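Local atomic coordinates of probable chitinase (Chromobacterium violaceum, PDB entry 5JH8), a protein that probably binds and hydrolyses chitin as a TIM-barrel glycosyl hydrolase of family 18. Residues V4-S9 / Y297-E302. Sequence-based numbering, arbitrary orientation.
Sequences VLAYYS and YALGME. With HIS (histidine), chain F; 6KY ((2S)-2-(dimethylamino)-4-(methylselanyl)butanoic acid), chain E.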
ATOM      1  N   VAL A   4     -11.586  -4.606   2.387  1.00  6.66           N
ATOM      2  CA  VAL A   4     -10.381  -5.407   2.561  1.00  6.30           C
ATOM      3  C   VAL A   4      -9.719  -5.399   1.190  1.00  5.97           C
ATOM      4  O   VAL A   4     -10.107  -6.163   0.294  1.00  6.87           O
ATOM      5  CB  VAL A   4     -10.692  -6.817   3.073  1.00  6.84           C
ATOM      6  CG1 VAL A   4      -9.420  -7.609   3.290  1.00  6.96           C
ATOM      7  CG2 VAL A   4     -11.533  -6.722   4.358  1.00  7.72           C
ATOM      8  N   LEU A   5      -8.752  -4.494   1.007  1.00  6.07           N
ATOM      9  CA  LEU A   5      -8.195  -4.170  -0.300  1.00  5.94           C
ATOM     10  C   LEU A   5      -6.893  -4.928  -0.486  1.00  5.59           C
ATOM     11  O   LEU A   5      -5.903  -4.649   0.189  1.00  6.59           O
ATOM     12  CB  LEU A   5      -7.947  -2.664  -0.397  1.00  6.21           C
ATOM     13  CG  LEU A   5      -7.318  -2.173  -1.699  1.00  6.31           C
ATOM     14  CD1 LEU A   5      -8.291  -2.294  -2.874  1.00  6.71           C
ATOM     15  CD2 LEU A   5      -6.883  -0.727  -1.523  1.00  7.27           C
ATOM     16  N   ALA A   6      -6.877  -5.866  -1.423  1.00  5.39           N
ATOM     17  CA  ALA A   6      -5.658  -6.586  -1.765  1.00  5.40           C
ATOM     18  C   ALA A   6      -4.968  -5.905  -2.940  1.00  5.52           C
ATOM     19  O   ALA A   6      -5.614  -5.380  -3.832  1.00  9.01           O
ATOM     20  CB  ALA A   6      -6.004  -8.033  -2.131  1.00  6.47           C
ATOM     21  N   TYR A   7      -3.640  -5.947  -2.947  1.00  6.71           N
ATOM     22  CA  TYR A   7      -2.825  -5.425  -4.042  1.00  6.22           C
ATOM     23  C   TYR A   7      -2.414  -6.561  -4.977  1.00  5.99           C
ATOM     24  O   TYR A   7      -1.762  -7.519  -4.563  1.00  7.22           O
ATOM     25  CB  TYR A   7      -1.596  -4.645  -3.525  1.00  6.19           C
ATOM     26  CG  TYR A   7      -1.976  -3.204  -3.279  1.00  6.90           C
ATOM     27  CD1 TYR A   7      -2.666  -2.832  -2.155  1.00  7.93           C
ATOM     28  CD2 TYR A   7      -1.790  -2.249  -4.269  1.00  6.72           C
ATOM     29  CE1 TYR A   7      -3.127  -1.559  -1.999  1.00  8.18           C
ATOM     30  CE2 TYR A   7      -2.225  -0.961  -4.111  1.00  7.12           C
ATOM     31  CZ  TYR A   7      -2.918  -0.617  -2.991  1.00  7.40           C
ATOM     32  OH  TYR A   7      -3.428   0.640  -2.842  1.00  8.78           O
ATOM     33  N   TYR A   8      -2.829  -6.437  -6.242  1.00  6.04           N
ATOM     34  CA  TYR A   8      -2.479  -7.365  -7.318  1.00  6.71           C
ATOM     35  C   TYR A   8      -1.417  -6.681  -8.169  1.00  7.13           C
ATOM     36  O   TYR A   8      -1.721  -5.813  -8.982  1.00  7.18           O
ATOM     37  CB  TYR A   8      -3.718  -7.736  -8.127  1.00  7.15           C
ATOM     38  CG  TYR A   8      -3.435  -8.787  -9.167  1.00  7.05           C
ATOM     39  CD1 TYR A   8      -3.228 -10.086  -8.798  1.00  7.29           C
ATOM     40  CD2 TYR A   8      -3.347  -8.474 -10.518  1.00  8.17           C
ATOM     41  CE1 TYR A   8      -2.955 -11.059  -9.733  1.00  7.78           C
ATOM     42  CE2 TYR A   8      -3.052  -9.451 -11.460  1.00  8.38           C
ATOM     43  CZ  TYR A   8      -2.860 -10.756 -11.061  1.00  8.32           C
ATOM     44  OH  TYR A   8      -2.589 -11.766 -11.959  1.00  9.30           O
ATOM     45  N   SER A   9      -0.169  -7.125  -8.016  0.56  8.27           N
ATOM     46  CA  SER A   9       0.982  -6.443  -8.574  0.56  9.41           C
ATOM     47  C   SER A   9       1.926  -7.478  -9.168  0.56 10.27           C
ATOM     48  O   SER A   9       1.636  -8.677  -9.190  0.56 10.06           O
ATOM     49  CB  SER A   9       1.681  -5.617  -7.491  0.56 10.63           C
ATOM     50  OG  SER A   9       2.813  -4.980  -8.040  0.56 12.06           O
ATOM     51  N   TYR A 297      -0.448  -5.698   1.368  1.00  5.69           N
ATOM     52  CA  TYR A 297       0.545  -5.592   0.311  1.00  6.36           C
ATOM     53  C   TYR A 297       1.511  -6.762   0.449  1.00  6.05           C
ATOM     54  O   TYR A 297       2.311  -6.783   1.394  1.00  6.74           O
ATOM     55  CB  TYR A 297       1.315  -4.258   0.383  1.00  6.62           C
ATOM     56  CG  TYR A 297       2.098  -4.024  -0.886  1.00  7.12           C
ATOM     57  CD1 TYR A 297       3.376  -4.525  -1.034  1.00  7.56           C
ATOM     58  CD2 TYR A 297       1.514  -3.423  -1.982  1.00  7.81           C
ATOM     59  CE1 TYR A 297       4.080  -4.380  -2.209  1.00  8.26           C
ATOM     60  CE2 TYR A 297       2.201  -3.301  -3.174  1.00  8.83           C
ATOM     61  CZ  TYR A 297       3.488  -3.794  -3.279  1.00  8.67           C
ATOM     62  OH  TYR A 297       4.226  -3.686  -4.432  1.00 10.85           O
ATOM     63  N   ALA A 298       1.499  -7.752  -0.462  1.00  6.17           N
ATOM     64  CA  ALA A 298       0.713  -7.856  -1.690  1.00  6.10           C
ATOM     65  C   ALA A 298       0.498  -9.359  -1.996  1.00  5.75           C
ATOM     66  O   ALA A 298       1.187 -10.229  -1.473  1.00  6.63           O
ATOM     67  CB  ALA A 298       1.427  -7.206  -2.855  1.00  6.50           C
ATOM     68  N   LEU A 299      -0.467  -9.624  -2.872  1.00  6.08           N
ATOM     69  CA  LEU A 299      -0.786 -10.983  -3.282  1.00  6.07           C
ATOM     70  C   LEU A 299       0.426 -11.669  -3.903  1.00  6.06           C
ATOM     71  O   LEU A 299       1.106 -11.128  -4.774  1.00  6.83           O
ATOM     72  CB  LEU A 299      -1.942 -10.955  -4.284  1.00  6.00           C
ATOM     73  CG  LEU A 299      -3.302 -10.542  -3.715  1.00  6.16           C
ATOM     74  CD1 LEU A 299      -4.229 -10.184  -4.861  1.00  6.60           C
ATOM     75  CD2 LEU A 299      -3.963 -11.632  -2.845  1.00  6.85           C
ATOM     76  N   GLY A 300       0.681 -12.894  -3.458  1.00  6.08           N
ATOM     77  CA  GLY A 300       1.799 -13.674  -3.921  1.00  7.14           C
ATOM     78  C   GLY A 300       2.891 -13.805  -2.885  1.00  7.99           C
ATOM     79  O   GLY A 300       3.784 -14.637  -3.052  1.00 11.21           O
HETATM   80  N   MSE A 301       2.846 -13.005  -1.827  1.00  6.47           N
HETATM   81  CA  MSE A 301       3.865 -13.054  -0.795  1.00  6.17           C
HETATM   82  C   MSE A 301       3.472 -13.915   0.401  1.00  6.56           C
HETATM   83  O   MSE A 301       4.289 -14.135   1.305  1.00  7.42           O
HETATM   84  CB  MSE A 301       4.125 -11.639  -0.276  1.00  6.39           C
HETATM   85  CG  MSE A 301       4.584 -10.679  -1.317  1.00  7.34           C
HETATM   86 SE   MSE A 301       4.932  -8.983  -0.432  1.00  7.94          SE
HETATM   87  CE  MSE A 301       5.413  -7.933  -2.013  1.00 10.69           C
ATOM     88  N   GLU A 302       2.213 -14.315   0.453  1.00  7.49           N
ATOM     89  CA  GLU A 302       1.581 -14.804   1.670  1.00  7.38           C
ATOM     90  C   GLU A 302       1.278 -16.297   1.600  1.00  8.06           C
ATOM     91  O   GLU A 302       1.551 -16.972   0.613  1.00  8.64           O
ATOM     92  CB  GLU A 302       0.331 -13.975   1.977  1.00  7.63           C
ATOM     93  CG  GLU A 302      -0.945 -14.340   1.207  1.00  8.10           C
ATOM     94  CD  GLU A 302      -1.025 -13.804  -0.201  1.00  7.44           C
ATOM     95  OE1 GLU A 302      -0.120 -14.068  -1.031  1.00  7.68           O
ATOM     96  OE2 GLU A 302      -2.035 -13.132  -0.525  1.00  8.79           O
TER
HETATM   97  N   HIS F 505       6.061  -0.140  -2.990  1.00 14.22           N
HETATM   98  CA  HIS F 505       5.248  -0.361  -4.182  1.00 14.79           C
HETATM   99  C   HIS F 505       6.131  -0.329  -5.422  1.00 17.26           C
HETATM  100  O   HIS F 505       7.225   0.250  -5.426  1.00 18.47           O
HETATM  101  CB  HIS F 505       4.135   0.686  -4.277  1.00 13.58           C
HETATM  102  CG  HIS F 505       3.060   0.521  -3.244  1.00 12.04           C
HETATM  103  ND1 HIS F 505       1.821   1.113  -3.362  1.00 12.71           N
HETATM  104  CD2 HIS F 505       3.045  -0.149  -2.068  1.00 11.78           C
HETATM  105  CE1 HIS F 505       1.080   0.793  -2.317  1.00 13.16           C
HETATM  106  NE2 HIS F 505       1.807   0.047  -1.504  1.00 11.83           N
HETATM  107  OXT HIS F 505       5.761  -0.899  -6.450  1.00 19.47           O
HETATM  108  N   6KY E 504       7.273  -1.598  -0.194  1.00 14.05           N
HETATM  109  CA  6KY E 504       7.718  -0.705  -1.310  1.00 15.02           C
HETATM  110  C   6KY E 504       6.948  -1.043  -2.570  1.00 14.35           C
HETATM  111  O   6KY E 504       7.124  -2.121  -3.126  1.00 14.74           O
HETATM  112  CB  6KY E 504       9.237  -0.764  -1.571  1.00 17.91           C
HETATM  113  CG  6KY E 504      10.045  -0.258  -0.363  1.00 20.59           C
HETATM  114 SE   6KY E 504      11.977  -0.173  -0.674  1.00 23.10          SE
HETATM  115  CE  6KY E 504      12.315  -2.090  -0.549  1.00 24.60           C
HETATM  116  CN1 6KY E 504       7.749  -2.991  -0.298  1.00 14.15           C
HETATM  117  CN2 6KY E 504       5.800  -1.622  -0.027  1.00 13.04           C
HETATM  118  O   HOH W   1       0.506  -8.831  -5.995  1.00 10.04           O
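Tyr7 and Tyr297 meet at the ends of two neighbouring parallel strands of the TIM barrel, the first strand and the last. Tyr297 can be followed outward from CB. From there CG stands anti to the backbone N (chi1 -167°), which swings the ring across the Tyr7 side chain. CD2 lies 3.7 Å from Tyr7 CB and also touches Tyr7 CG. The two rings are oblique, with planes at 48°. CD2 and CE2 also carry the bound histidine, whose CD2 sits over one face of the ring, 3.4 Å from Tyr297 CE2. On the far side of the ring axis, CD1 and CE1 approach the dimethylated selenomethionine ligand. At the tip, OH hydrogen-bonds to Tyr11, and both ligands also crowd it. The opposite face of the ring is covered over its centre by Ala298 CB. A cis peptide joins Tyr297 to Ala298, consistent with the methyl lying against its neighbour's ring.

Beyond the cis peptide one direct backbone bond ties the segments: Leu299 N donates to Tyr7 O at 3.0 Å, nearly straight at 162°. A water accepts from Ser9 N at 2.7 Å and can also donate to Tyr7 O and Leu299 O. Leu299 CD1 packs on Ala6 CB at 3.9 Å and reaches the edge of the Tyr8 ring. Leu299 and Gly300 are central in a type II turn from Ala298 to Met301. Gly300 N donates to Glu302 OE1, just past it.

Ring packing and the hydroxyl bond thus hold Tyr297, while Tyr7 O takes the Leu299 N-H. This fixes an aromatic wall for the ligand pocket, consistent with a sugar-binding cleft.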